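Local coordinates for protein type I site-specific restriction-modification system, R (Restriction) subunit (Vibrio vulnificus, PDB 3H1T) that probably couples ATP hydrolysis to DNA translocation as the restriction subunit of a type I restriction enzyme, represented here by an N-terminal fragment with a helicase-like motor, at residues 215-218 with 219-222; 147-150 with 151-154; 205-208 with 209-213. All blocks are in the same frame, centred on the assembly; numbering follows the deposited sequence.

Contact 1 of 3, residues 215-218 with 219-222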
loop_
_atom_site.group_PDB
_atom_site.type_symbol
_atom_site.label_atom_id
_atom_site.label_comp_id
_atom_site.label_asym_id
_atom_site.label_seq_id
_atom_site.Cartn_x
_atom_site.Cartn_y
_atom_site.Cartn_z
ATOM N N ALA A 215 -7.044 -5.848 6.493
ATOM C CA ALA A 215 -8.273 -6.627 6.400
ATOM C C ALA A 215 -8.381 -7.605 7.561
ATOM O O ALA A 215 -9.441 -7.714 8.184
ATOM C CB ALA A 215 -8.311 -7.378 5.078
ATOM N N PHE A 216 -7.276 -8.292 7.857
ATOM C CA PHE A 216 -7.216 -9.264 8.950
ATOM C C PHE A 216 -7.387 -8.658 10.342
ATOM O O PHE A 216 -8.179 -9.154 11.133
ATOM C CB PHE A 216 -5.892 -10.039 8.899
ATOM C CG PHE A 216 -5.619 -10.866 10.129
ATOM C CD1 PHE A 216 -6.333 -12.036 10.365
ATOM C CD2 PHE A 216 -4.644 -10.468 11.054
ATOM C CE1 PHE A 216 -6.086 -12.797 11.500
ATOM C CE2 PHE A 216 -4.384 -11.226 12.194
ATOM C CZ PHE A 216 -5.106 -12.389 12.419
ATOM N N GLN A 217 -6.667 -7.582 10.643
ATOM C CA GLN A 217 -6.777 -6.979 11.973
ATOM C C GLN A 217 -8.126 -6.309 12.263
ATOM O O GLN A 217 -8.542 -6.229 13.418
ATOM C CB GLN A 217 -5.625 -5.992 12.215
ATOM C CG GLN A 217 -4.224 -6.630 12.197
ATOM C CD GLN A 217 -3.877 -7.427 13.463
ATOM O OE1 GLN A 217 -2.746 -7.878 13.627
ATOM N NE2 GLN A 217 -4.844 -7.599 14.351
ATOM N N ILE A 218 -8.813 -5.829 11.234
ATOM C CA ILE A 218 -10.122 -5.223 11.459
ATOM C C ILE A 218 -11.037 -6.371 11.900
ATOM O O ILE A 218 -11.753 -6.276 12.899
ATOM C CB ILE A 218 -10.690 -4.597 10.158
ATOM C CG1 ILE A 218 -9.847 -3.381 9.732
ATOM C CG2 ILE A 218 -12.135 -4.167 10.379
ATOM C CD1 ILE A 218 -10.209 -2.823 8.350
ATOM N N SER A 219 -10.983 -7.465 11.142
ATOM C CA SER A 219 -11.779 -8.660 11.412
ATOM C C SER A 219 -11.484 -9.191 12.806
ATOM O O SER A 219 -12.399 -9.468 13.579
ATOM C CB SER A 219 -11.458 -9.755 10.395
ATOM O OG SER A 219 -11.473 -9.232 9.079
ATOM N N TRP A 220 -10.207 -9.335 13.132
ATOM C CA TRP A 220 -9.849 -9.846 14.442
ATOM C C TRP A 220 -10.369 -8.926 15.552
ATOM O O TRP A 220 -11.027 -9.389 16.488
ATOM C CB TRP A 220 -8.330 -10.027 14.538
ATOM C CG TRP A 220 -7.882 -10.648 15.816
ATOM C CD1 TRP A 220 -7.350 -10.008 16.892
ATOM C CD2 TRP A 220 -7.906 -12.042 16.149
ATOM N NE1 TRP A 220 -7.034 -10.909 17.874
ATOM C CE2 TRP A 220 -7.366 -12.167 17.445
ATOM C CE3 TRP A 220 -8.334 -13.195 15.478
ATOM C CZ2 TRP A 220 -7.231 -13.404 18.089
ATOM C CZ3 TRP A 220 -8.201 -14.430 16.119
ATOM C CH2 TRP A 220 -7.653 -14.520 17.413
ATOM N N LYS A 221 -10.105 -7.627 15.439
ATOM C CA LYS A 221 -10.562 -6.678 16.450
ATOM C C LYS A 221 -12.062 -6.812 16.718
ATOM O O LYS A 221 -12.473 -7.023 17.860
ATOM C CB LYS A 221 -10.227 -5.231 16.039
ATOM C CG LYS A 221 -8.804 -4.786 16.384
ATOM C CD LYS A 221 -8.509 -3.348 15.957
ATOM C CE LYS A 221 -9.307 -2.314 16.753
ATOM N NZ LYS A 221 -8.865 -2.176 18.165
ATOM N N LEU A 222 -12.875 -6.704 15.671
ATOM C CA LEU A 222 -14.323 -6.807 15.821
ATOM C C LEU A 222 -14.808 -8.208 16.206
ATOM O O LEU A 222 -15.754 -8.339 16.982
ATOM C CB LEU A 222 -15.008 -6.369 14.531
ATOM C CG LEU A 222 -14.880 -4.891 14.162
ATOM C CD1 LEU A 222 -15.029 -4.731 12.662
ATOM C CD2 LEU A 222 -15.921 -4.091 14.909
#
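S219 reaches back one turn of the helix 211-224 to A215 and meets the same carbonyl twice. Its OG lies 2.7 Å from A215 O, donating a hydrogen bond from a position tilted out of the carbonyl plane, while S219 N to A215 O is a weak backbone bond of 3.3 Å. The first torsion (chi1 -48°) sets OG beside the backbone N, and this is what brings the hydroxyl back over the preceding turn. The next three amides continue the i to i-4 pattern onto F216, Q217 and I218, with L222 N to I218 O almost straight at 178°.

The apolar contact joins I218 and L222, which lie side by side and point the same way; I218 CG2 meets L222 CD1 at 3.7 Å. They continue outward onto A190 of helix 181-195 and L305 of strand 305-308, respectively.

Among the aromatic groups, F216 and W220 hold their rings nearly parallel, at 28°, but slid apart, with the F216 ring centroid 6.0 Å from that of the indole five-membered ring. Overlap is slight, and W220 is also met edge-to-face by H172 and F259.

The aliphatic part of K221 runs past the carbonyl of Q217, CG 3.3 Å from Q217 O, and the chain then bends so that NZ hydrogen-bonds to the carbonyl oxygens of L167 and S169.

The chemistry implies a largely buried turn in which S219 and K221 give their polar ends to backbone carbonyls: S219 spends its hydroxyl within its own helix, whereas K221 carries its ammonium group to the 164-167 helix end and the loop beyond it.

Contact 2 of 3, residues 147-150 with 151-154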
loop_
_atom_site.group_PDB
_atom_site.type_symbol
_atom_site.label_atom_id
_atom_site.label_comp_id
_atom_site.label_asym_id
_atom_site.label_seq_id
_atom_site.Cartn_x
_atom_site.Cartn_y
_atom_site.Cartn_z
ATOM N N ASP A 147 -6.413 8.967 30.344
ATOM C CA ASP A 147 -7.865 8.962 30.471
ATOM C C ASP A 147 -8.501 10.242 29.935
ATOM O O ASP A 147 -9.514 10.187 29.234
ATOM C CB ASP A 147 -8.243 8.739 31.937
ATOM C CG ASP A 147 -9.722 8.484 32.132
ATOM O OD1 ASP A 147 -10.517 9.447 32.054
ATOM O OD2 ASP A 147 -10.076 7.310 32.371
ATOM N N GLU A 148 -7.909 11.391 30.260
ATOM C CA GLU A 148 -8.436 12.673 29.793
ATOM C C GLU A 148 -8.448 12.727 28.260
ATOM O O GLU A 148 -9.460 13.093 27.657
ATOM C CB GLU A 148 -7.602 13.842 30.340
ATOM C CG GLU A 148 -7.605 13.979 31.859
ATOM C CD GLU A 148 -6.792 15.169 32.347
ATOM O OE1 GLU A 148 -5.802 15.530 31.679
ATOM O OE2 GLU A 148 -7.123 15.736 33.410
ATOM N N LEU A 149 -7.333 12.363 27.625
ATOM C CA LEU A 149 -7.270 12.382 26.167
ATOM C C LEU A 149 -8.226 11.400 25.494
ATOM O O LEU A 149 -8.871 11.740 24.503
ATOM C CB LEU A 149 -5.851 12.099 25.667
ATOM C CG LEU A 149 -4.752 13.140 25.941
ATOM C CD1 LEU A 149 -3.617 12.892 24.958
ATOM C CD2 LEU A 149 -5.288 14.562 25.774
ATOM N N PHE A 150 -8.309 10.180 26.022
ATOM C CA PHE A 150 -9.182 9.155 25.461
ATOM C C PHE A 150 -10.646 9.574 25.603
ATOM O O PHE A 150 -11.480 9.236 24.769
ATOM C CB PHE A 150 -8.940 7.823 26.169
ATOM C CG PHE A 150 -9.679 6.660 25.561
ATOM C CD1 PHE A 150 -9.420 6.266 24.255
ATOM C CD2 PHE A 150 -10.612 5.937 26.302
ATOM C CE1 PHE A 150 -10.070 5.166 23.688
ATOM C CE2 PHE A 150 -11.272 4.833 25.750
ATOM C CZ PHE A 150 -10.998 4.446 24.436
ATOM N N LYS A 151 -10.959 10.308 26.667
ATOM C CA LYS A 151 -12.329 10.781 26.869
ATOM C C LYS A 151 -12.608 11.873 25.838
ATOM O O LYS A 151 -13.740 12.032 25.384
ATOM C CB LYS A 151 -12.512 11.359 28.277
ATOM C CG LYS A 151 -12.472 10.349 29.418
ATOM C CD LYS A 151 -13.875 9.974 29.911
ATOM C CE LYS A 151 -13.977 9.990 31.442
ATOM N NZ LYS A 151 -13.052 9.018 32.096
ATOM N N ARG A 152 -11.575 12.643 25.496
ATOM C CA ARG A 152 -11.701 13.706 24.496
ATOM C C ARG A 152 -11.836 13.061 23.118
ATOM O O ARG A 152 -12.623 13.498 22.286
ATOM C CB ARG A 152 -10.459 14.608 24.455
ATOM C CG ARG A 152 -10.251 15.578 25.600
ATOM C CD ARG A 152 -9.146 16.556 25.209
ATOM N NE ARG A 152 -8.362 17.062 26.334
ATOM C CZ ARG A 152 -7.300 17.857 26.217
ATOM N NH1 ARG A 152 -6.880 18.250 25.025
ATOM N NH2 ARG A 152 -6.655 18.269 27.301
ATOM N N LEU A 153 -11.045 12.022 22.887
ATOM C CA LEU A 153 -11.037 11.313 21.622
ATOM C C LEU A 153 -12.384 10.658 21.334
ATOM O O LEU A 153 -12.925 10.815 20.240
ATOM C CB LEU A 153 -9.903 10.272 21.631
ATOM C CG LEU A 153 -9.359 9.697 20.317
ATOM C CD1 LEU A 153 -10.098 8.426 19.938
ATOM C CD2 LEU A 153 -9.493 10.758 19.233
ATOM N N CYS A 154 -12.944 9.957 22.318
ATOM C CA CYS A 154 -14.229 9.293 22.132
ATOM C C CYS A 154 -15.380 10.282 22.014
ATOM O O CYS A 154 -16.341 10.037 21.290
ATOM C CB CYS A 154 -14.486 8.327 23.283
ATOM S SG CYS A 154 -13.283 6.989 23.343
#
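This is a one-turn contact within helix 146-157, where D147, L149 and F150 meet K151, R152 and C154 along a helix packed against the mixed sheet of the N-terminal part of the chain. On the solvent side, D147 and K151 form an i, i+4 salt bridge, K151 NZ lying 2.6 Å from D147 OD1 on its syn lone pair. The lysine is bent at three torsions to get there, and its CG passes 3.0 Å from D147 O on the way.

Another face carries L149 and R152. L149 CD2 sits over the centre of the guanidinium, 3.9 Å from R152 CZ, so a methyl group covers one face of the charged plane. R152 NH1 forms salt bridges with D131 and E129, which probably fixes the group's rotation, while L149 itself continues onto strands 86-93 and 118-122.

F150 and C154 make the third pairing. C154 SG stands over the phenyl face, 3.7 Å from the centroid of the F150 ring and 15° off its normal. F150 CG is turned anti to the backbone N (chi1 -173°), which lays the ring beneath the sulfur one turn on; Y82 stacks on the ring, and helix 164-167 touches both residues.

Together these are the i, i+4 salt bridge and cysteine sulfur-aromatic contact of an amphipathic helix, with D147 and K151 toward solvent, L149 and L153 on the sheet, and F150 and C154 against helix 164-167.

Contact 3 of 3, residues 205-208 with 209-213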
loop_
_atom_site.group_PDB
_atom_site.type_symbol
_atom_site.label_atom_id
_atom_site.label_comp_id
_atom_site.label_asym_id
_atom_site.label_seq_id
_atom_site.Cartn_x
_atom_site.Cartn_y
_atom_site.Cartn_z
HETATM N N MSE A 205 -4.966 2.198 -0.589
HETATM C CA MSE A 205 -3.599 1.857 -0.241
HETATM C C MSE A 205 -2.871 1.393 -1.495
HETATM O O MSE A 205 -3.380 0.557 -2.239
HETATM C CB MSE A 205 -3.575 0.737 0.804
HETATM C CG MSE A 205 -3.998 1.128 2.225
HETATM SE SE MSE A 205 -4.011 -0.413 3.434
HETATM C CE MSE A 205 -2.172 -0.372 3.984
ATOM N N ALA A 206 -1.686 1.941 -1.733
ATOM C CA ALA A 206 -0.893 1.559 -2.891
ATOM C C ALA A 206 -0.613 0.056 -2.817
ATOM O O ALA A 206 -0.430 -0.505 -1.735
ATOM C CB ALA A 206 0.403 2.339 -2.907
ATOM N N THR A 207 -0.599 -0.598 -3.971
ATOM C CA THR A 207 -0.349 -2.026 -4.012
ATOM C C THR A 207 0.983 -2.397 -3.355
ATOM O O THR A 207 2.006 -1.742 -3.571
ATOM C CB THR A 207 -0.383 -2.544 -5.468
ATOM O OG1 THR A 207 0.162 -3.866 -5.524
ATOM C CG2 THR A 207 0.412 -1.650 -6.373
ATOM N N GLY A 208 0.958 -3.441 -2.538
ATOM C CA GLY A 208 2.169 -3.876 -1.871
ATOM C C GLY A 208 2.410 -3.201 -0.538
ATOM O O GLY A 208 3.522 -3.219 -0.029
ATOM N N THR A 209 1.376 -2.619 0.046
ATOM C CA THR A 209 1.546 -1.956 1.327
ATOM C C THR A 209 0.883 -2.666 2.511
ATOM O O THR A 209 1.000 -2.208 3.644
ATOM C CB THR A 209 1.068 -0.475 1.262
ATOM O OG1 THR A 209 -0.267 -0.400 0.738
ATOM C CG2 THR A 209 1.980 0.317 0.368
ATOM N N GLY A 210 0.184 -3.770 2.259
ATOM C CA GLY A 210 -0.438 -4.515 3.342
ATOM C C GLY A 210 -1.942 -4.466 3.517
ATOM O O GLY A 210 -2.434 -4.516 4.646
ATOM N N LYS A 211 -2.679 -4.395 2.419
ATOM C CA LYS A 211 -4.127 -4.343 2.496
ATOM C C LYS A 211 -4.677 -5.552 3.254
ATOM O O LYS A 211 -5.653 -5.435 3.990
ATOM C CB LYS A 211 -4.724 -4.241 1.075
ATOM C CG LYS A 211 -4.170 -3.069 0.264
ATOM C CD LYS A 211 -4.839 -2.949 -1.105
ATOM C CE LYS A 211 -3.890 -2.419 -2.185
ATOM N NZ LYS A 211 -3.504 -3.505 -3.142
ATOM N N THR A 212 -4.028 -6.703 3.099
ATOM C CA THR A 212 -4.478 -7.917 3.785
ATOM C C THR A 212 -4.206 -7.879 5.285
ATOM O O THR A 212 -4.988 -8.432 6.067
ATOM C CB THR A 212 -3.823 -9.177 3.192
ATOM O OG1 THR A 212 -4.278 -9.367 1.844
ATOM C CG2 THR A 212 -4.178 -10.404 4.014
ATOM N N VAL A 213 -3.113 -7.236 5.693
ATOM C CA VAL A 213 -2.781 -7.118 7.115
ATOM C C VAL A 213 -3.895 -6.308 7.788
ATOM O O VAL A 213 -4.354 -6.632 8.893
ATOM C CB VAL A 213 -1.415 -6.399 7.317
ATOM C CG1 VAL A 213 -1.220 -6.031 8.792
ATOM C CG2 VAL A 213 -0.293 -7.297 6.868
#
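From M205 to T209 the chain leaves strand 200-205 and turns back through a type II beta turn spanning A206 to T209, before helix 211-224 starts with G210 at its N-cap position. The turn is closed by a weak backbone bond, T209 N to A206 O at 3.3 Å. G208 and G210 both adopt positive phi angles, at which a CB would press on the preceding carbonyl oxygen; the two glycines therefore permit the tight path of the loop.

T209 supplies a second link to the same carbonyl. Its OG1 donates to A206 O at 2.5 Å, a very short separation as modelled, and the torsion that places OG1 between the backbone N and carbonyl carbon (chi1 52°) aims it into the turn. Its methyl, CG2, comes within 3.3 Å of A206 O as well.

The selenomethionine M205 and K211 slide past one another in opposite directions, with M205 CB 3.9 Å from K211 CG and the selenium of M205 4.1 Å from that same CG. The lysine then bends at its last two torsions. K211 CE passes 3.0 Å from M205 O, and K211 NZ ends 3.6 Å from T207 CA, laid across the start of the loop. Nearby, Y182 hydrogen-bonds through its OH to the carbonyl of T209, and T207 touches R539 from the second helicase-like region.

A strand, a glycine-rich turn and a helix beginning with lysine and threonine, in the sequence TGTGKT, form the P-loop, or Walker A motif of superfamily 2 helicases, consistent with nucleotide binding at this site.

Along the chain the three contacts come in series, none enclosing or crossing another, and each closes only a local turn. Contact 2 comes first, on helix 146-157 against the N-terminal mixed sheet. Contact 3 follows at the exit of strand 200-205 in the seven-stranded parallel sheet, and contact 1 continues along helix 211-224, which the loop of contact 3 opens; their centres lie about 15 Å apart. Contacts 2 and 1 do not touch, their nearest atoms being about 9 Å apart, but both also meet helix 164-167, which touches F150 and C154 and whose L167 carbonyl binds K221, and so probably helps to join the N-terminal part to the helicase-like motor.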